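PDB 6A58: lysine-specific demethylase REF6, which removes methyl groups from di- and trimethylated lysine on histone H3, activating gene expression, and binds DNA through its four C-terminal C2H2 zinc fingers. Local coordinates for residues A21-N26 against S35-L40. Sequence-based numbering, arbitrary orientation.
Sequences AAYQCN and SSEKQL. With ZN (zinc ion), chain B.
Tyr23 lays one face of its ring on the first turn of the helix that begins at Glu37, covering the Ser36–Glu37 peptide bond. Glu37 N sits over the centre of the ring, 3.4 Å above its plane, while CD1 of Tyr23 comes to 3.4 Å from Ser36 C. A broad flat ring suits a peptide plane, and Tyr23 brings it there by holding CG anti to its own carbonyl carbon (chi1 -71°). Glu37 adds to the cover on the ring: its CB makes a CH-pi contact over the face, 4.1 Å from the centroid of the Tyr23 ring. From there the glutamate chain runs out extended, its carboxylate plane only 22° from that of the ring, and one water bridges Tyr23 OH and Glu37 OE1. The hydroxyl thus gives an otherwise apolar group a polar link at the surface. Replacing this tyrosine with alanine would probably uncover the Ser36–Glu37 peptide, take away the face that Glu37 CB rests on and cost the water its link to segment 21-26. Ser36, the N-cap, has a short hydroxyl side chain well suited to folding back, and its OG accepts from Gln39 N at 3.3 Å.

Leu40, one turn on, sends its forked end across to the strand. CD2 lies 4.0 Å from Tyr23 CB, whereas CD1 reaches Cys25 CA at 3.8 Å, and both methyls border Gln24 O. The two branches of leucine therefore cover both the strand, at Tyr23, and the start of the loop after it, at the zinc ligand Cys25. Cys25 SG binds zinc at 2.3 Å, sharing the ion with Cys30, His43 and His60. The arrangement is the ββα fold of a C2H2 zinc finger, here probably the first, degenerate one: strand 23-24 pairs antiparallel with strand 33-34, whose Phe34 also touches Leu40, and helix 37-44 packs against this hairpin and carries His43 to the metal, while His60, at the start of helix 60-70, completes the site from beyond the first finger.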
ATOM      1  N   ALA A  21     -25.217  -6.021  13.418  1.00 40.78           N
ATOM      2  CA  ALA A  21     -25.529  -7.095  12.471  1.00 39.57           C
ATOM      3  C   ALA A  21     -24.288  -7.779  11.887  1.00 38.20           C
ATOM      4  O   ALA A  21     -24.344  -8.961  11.543  1.00 39.20           O
ATOM      5  CB  ALA A  21     -26.401  -6.557  11.344  1.00 39.98           C
ATOM      6  N   ALA A  22     -23.187  -7.039  11.763  1.00 36.14           N
ATOM      7  CA  ALA A  22     -21.949  -7.574  11.186  1.00 34.10           C
ATOM      8  C   ALA A  22     -21.256  -8.572  12.114  1.00 32.86           C
ATOM      9  O   ALA A  22     -21.431  -8.537  13.336  1.00 33.22           O
ATOM     10  CB  ALA A  22     -20.995  -6.444  10.830  1.00 34.19           C
ATOM     11  N   TYR A  23     -20.472  -9.460  11.508  1.00 31.39           N
ATOM     12  CA  TYR A  23     -19.695 -10.467  12.221  1.00 30.40           C
ATOM     13  C   TYR A  23     -18.206 -10.153  12.084  1.00 29.31           C
ATOM     14  O   TYR A  23     -17.631 -10.304  11.005  1.00 27.91           O
ATOM     15  CB  TYR A  23     -20.002 -11.856  11.659  1.00 31.63           C
ATOM     16  CG  TYR A  23     -21.387 -12.350  12.016  1.00 33.09           C
ATOM     17  CD1 TYR A  23     -22.506 -11.957  11.277  1.00 34.31           C
ATOM     18  CD2 TYR A  23     -21.580 -13.207  13.097  1.00 34.98           C
ATOM     19  CE1 TYR A  23     -23.779 -12.409  11.608  1.00 35.34           C
ATOM     20  CE2 TYR A  23     -22.846 -13.665  13.435  1.00 36.07           C
ATOM     21  CZ  TYR A  23     -23.941 -13.264  12.688  1.00 36.37           C
ATOM     22  OH  TYR A  23     -25.196 -13.723  13.025  1.00 39.38           O
ATOM     23  N   GLN A  24     -17.590  -9.729  13.185  1.00 28.42           N
ATOM     24  CA  GLN A  24     -16.197  -9.272  13.179  1.00 28.43           C
ATOM     25  C   GLN A  24     -15.230 -10.451  13.353  1.00 28.22           C
ATOM     26  O   GLN A  24     -15.532 -11.409  14.074  1.00 28.79           O
ATOM     27  CB  GLN A  24     -15.970  -8.221  14.278  1.00 28.95           C
ATOM     28  CG  GLN A  24     -16.695  -6.888  14.057  1.00 29.86           C
ATOM     29  CD  GLN A  24     -18.178  -6.897  14.422  1.00 30.64           C
ATOM     30  OE1 GLN A  24     -18.663  -7.789  15.125  1.00 31.67           O
ATOM     31  NE2 GLN A  24     -18.907  -5.889  13.948  1.00 31.94           N
ATOM     32  N   CYS A  25     -14.079 -10.375  12.686  1.00 27.07           N
ATOM     33  CA  CYS A  25     -13.021 -11.380  12.828  1.00 27.73           C
ATOM     34  C   CYS A  25     -12.223 -11.135  14.102  1.00 28.48           C
ATOM     35  O   CYS A  25     -11.816 -10.003  14.368  1.00 28.27           O
ATOM     36  CB  CYS A  25     -12.075 -11.360  11.630  1.00 27.62           C
ATOM     37  SG  CYS A  25     -10.801 -12.643  11.720  1.00 28.18           S
ATOM     38  N   ASN A  26     -11.990 -12.199  14.874  1.00 29.34           N
ATOM     39  CA  ASN A  26     -11.258 -12.098  16.147  1.00 30.43           C
ATOM     40  C   ASN A  26      -9.766 -12.441  16.052  1.00 31.71           C
ATOM     41  O   ASN A  26      -9.089 -12.513  17.081  1.00 32.87           O
ATOM     42  CB  ASN A  26     -11.942 -12.938  17.241  1.00 30.29           C
ATOM     43  CG  ASN A  26     -11.933 -14.431  16.955  1.00 31.26           C
ATOM     44  OD1 ASN A  26     -11.511 -14.886  15.890  1.00 31.71           O
ATOM     45  ND2 ASN A  26     -12.429 -15.204  17.917  1.00 32.13           N
ATOM     46  N   SER A  35     -21.186 -10.173   6.541  1.00 30.72           N
ATOM     47  CA  SER A  35     -22.644 -10.062   6.599  1.00 32.55           C
ATOM     48  C   SER A  35     -23.315 -11.219   7.342  1.00 33.61           C
ATOM     49  O   SER A  35     -24.448 -11.077   7.810  1.00 36.22           O
ATOM     50  CB  SER A  35     -23.221  -9.966   5.182  1.00 33.48           C
ATOM     51  OG  SER A  35     -22.666  -8.866   4.477  1.00 35.81           O
ATOM     52  N   SER A  36     -22.626 -12.355   7.447  1.00 33.35           N
ATOM     53  CA  SER A  36     -23.169 -13.536   8.114  1.00 33.67           C
ATOM     54  C   SER A  36     -22.088 -14.319   8.840  1.00 33.22           C
ATOM     55  O   SER A  36     -20.901 -14.192   8.526  1.00 32.77           O
ATOM     56  CB  SER A  36     -23.832 -14.440   7.079  1.00 33.76           C
ATOM     57  OG  SER A  36     -22.877 -14.916   6.144  1.00 34.16           O
ATOM     58  N   GLU A  37     -22.507 -15.143   9.797  1.00 32.94           N
ATOM     59  CA  GLU A  37     -21.591 -16.051  10.488  1.00 32.77           C
ATOM     60  C   GLU A  37     -20.948 -17.028   9.506  1.00 31.35           C
ATOM     61  O   GLU A  37     -19.778 -17.377   9.656  1.00 30.16           O
ATOM     62  CB  GLU A  37     -22.299 -16.831  11.601  1.00 34.52           C
ATOM     63  CG  GLU A  37     -21.336 -17.593  12.500  1.00 35.80           C
ATOM     64  CD  GLU A  37     -22.005 -18.258  13.688  1.00 37.12           C
ATOM     65  OE1 GLU A  37     -23.179 -18.675  13.577  1.00 40.53           O
ATOM     66  OE2 GLU A  37     -21.340 -18.375  14.735  1.00 37.67           O
ATOM     67  N   LYS A  38     -21.726 -17.465   8.516  1.00 31.12           N
ATOM     68  CA  LYS A  38     -21.242 -18.323   7.434  1.00 30.44           C
ATOM     69  C   LYS A  38     -19.969 -17.782   6.793  1.00 28.73           C
ATOM     70  O   LYS A  38     -18.968 -18.489   6.691  1.00 28.25           O
ATOM     71  CB  LYS A  38     -22.330 -18.468   6.369  1.00 32.09           C
ATOM     72  CG  LYS A  38     -21.946 -19.328   5.181  1.00 33.77           C
ATOM     73  CD  LYS A  38     -23.121 -19.478   4.233  1.00 35.13           C
ATOM     74  CE  LYS A  38     -22.997 -20.721   3.390  1.00 36.81           C
ATOM     75  NZ  LYS A  38     -23.317 -21.961   4.151  1.00 37.06           N
ATOM     76  N   GLN A  39     -20.012 -16.522   6.376  1.00 27.90           N
ATOM     77  CA  GLN A  39     -18.862 -15.914   5.705  1.00 27.54           C
ATOM     78  C   GLN A  39     -17.700 -15.647   6.664  1.00 26.04           C
ATOM     79  O   GLN A  39     -16.542 -15.669   6.247  1.00 25.30           O
ATOM     80  CB  GLN A  39     -19.279 -14.647   4.949  1.00 28.73           C
ATOM     81  CG  GLN A  39     -20.264 -14.918   3.813  1.00 29.58           C
ATOM     82  CD  GLN A  39     -19.732 -15.866   2.748  1.00 29.88           C
ATOM     83  OE1 GLN A  39     -18.523 -15.943   2.505  1.00 31.26           O
ATOM     84  NE2 GLN A  39     -20.636 -16.602   2.107  1.00 32.41           N
ATOM     85  N   LEU A  40     -18.000 -15.423   7.940  1.00 25.54           N
ATOM     86  CA  LEU A  40     -16.956 -15.348   8.963  1.00 25.69           C
ATOM     87  C   LEU A  40     -16.258 -16.704   9.142  1.00 25.94           C
ATOM     88  O   LEU A  40     -15.040 -16.758   9.272  1.00 25.54           O
ATOM     89  CB  LEU A  40     -17.522 -14.865  10.301  1.00 26.59           C
ATOM     90  CG  LEU A  40     -16.530 -14.847  11.471  1.00 26.77           C
ATOM     91  CD1 LEU A  40     -15.378 -13.898  11.181  1.00 26.88           C
ATOM     92  CD2 LEU A  40     -17.216 -14.495  12.780  1.00 27.94           C
TER
HETATM   93 ZN    ZN B1401      -9.656 -12.029   9.825  0.90 32.62          ZN
HETATM   94  O   HOH W   1     -25.622 -16.784  12.944  1.00 60.66           O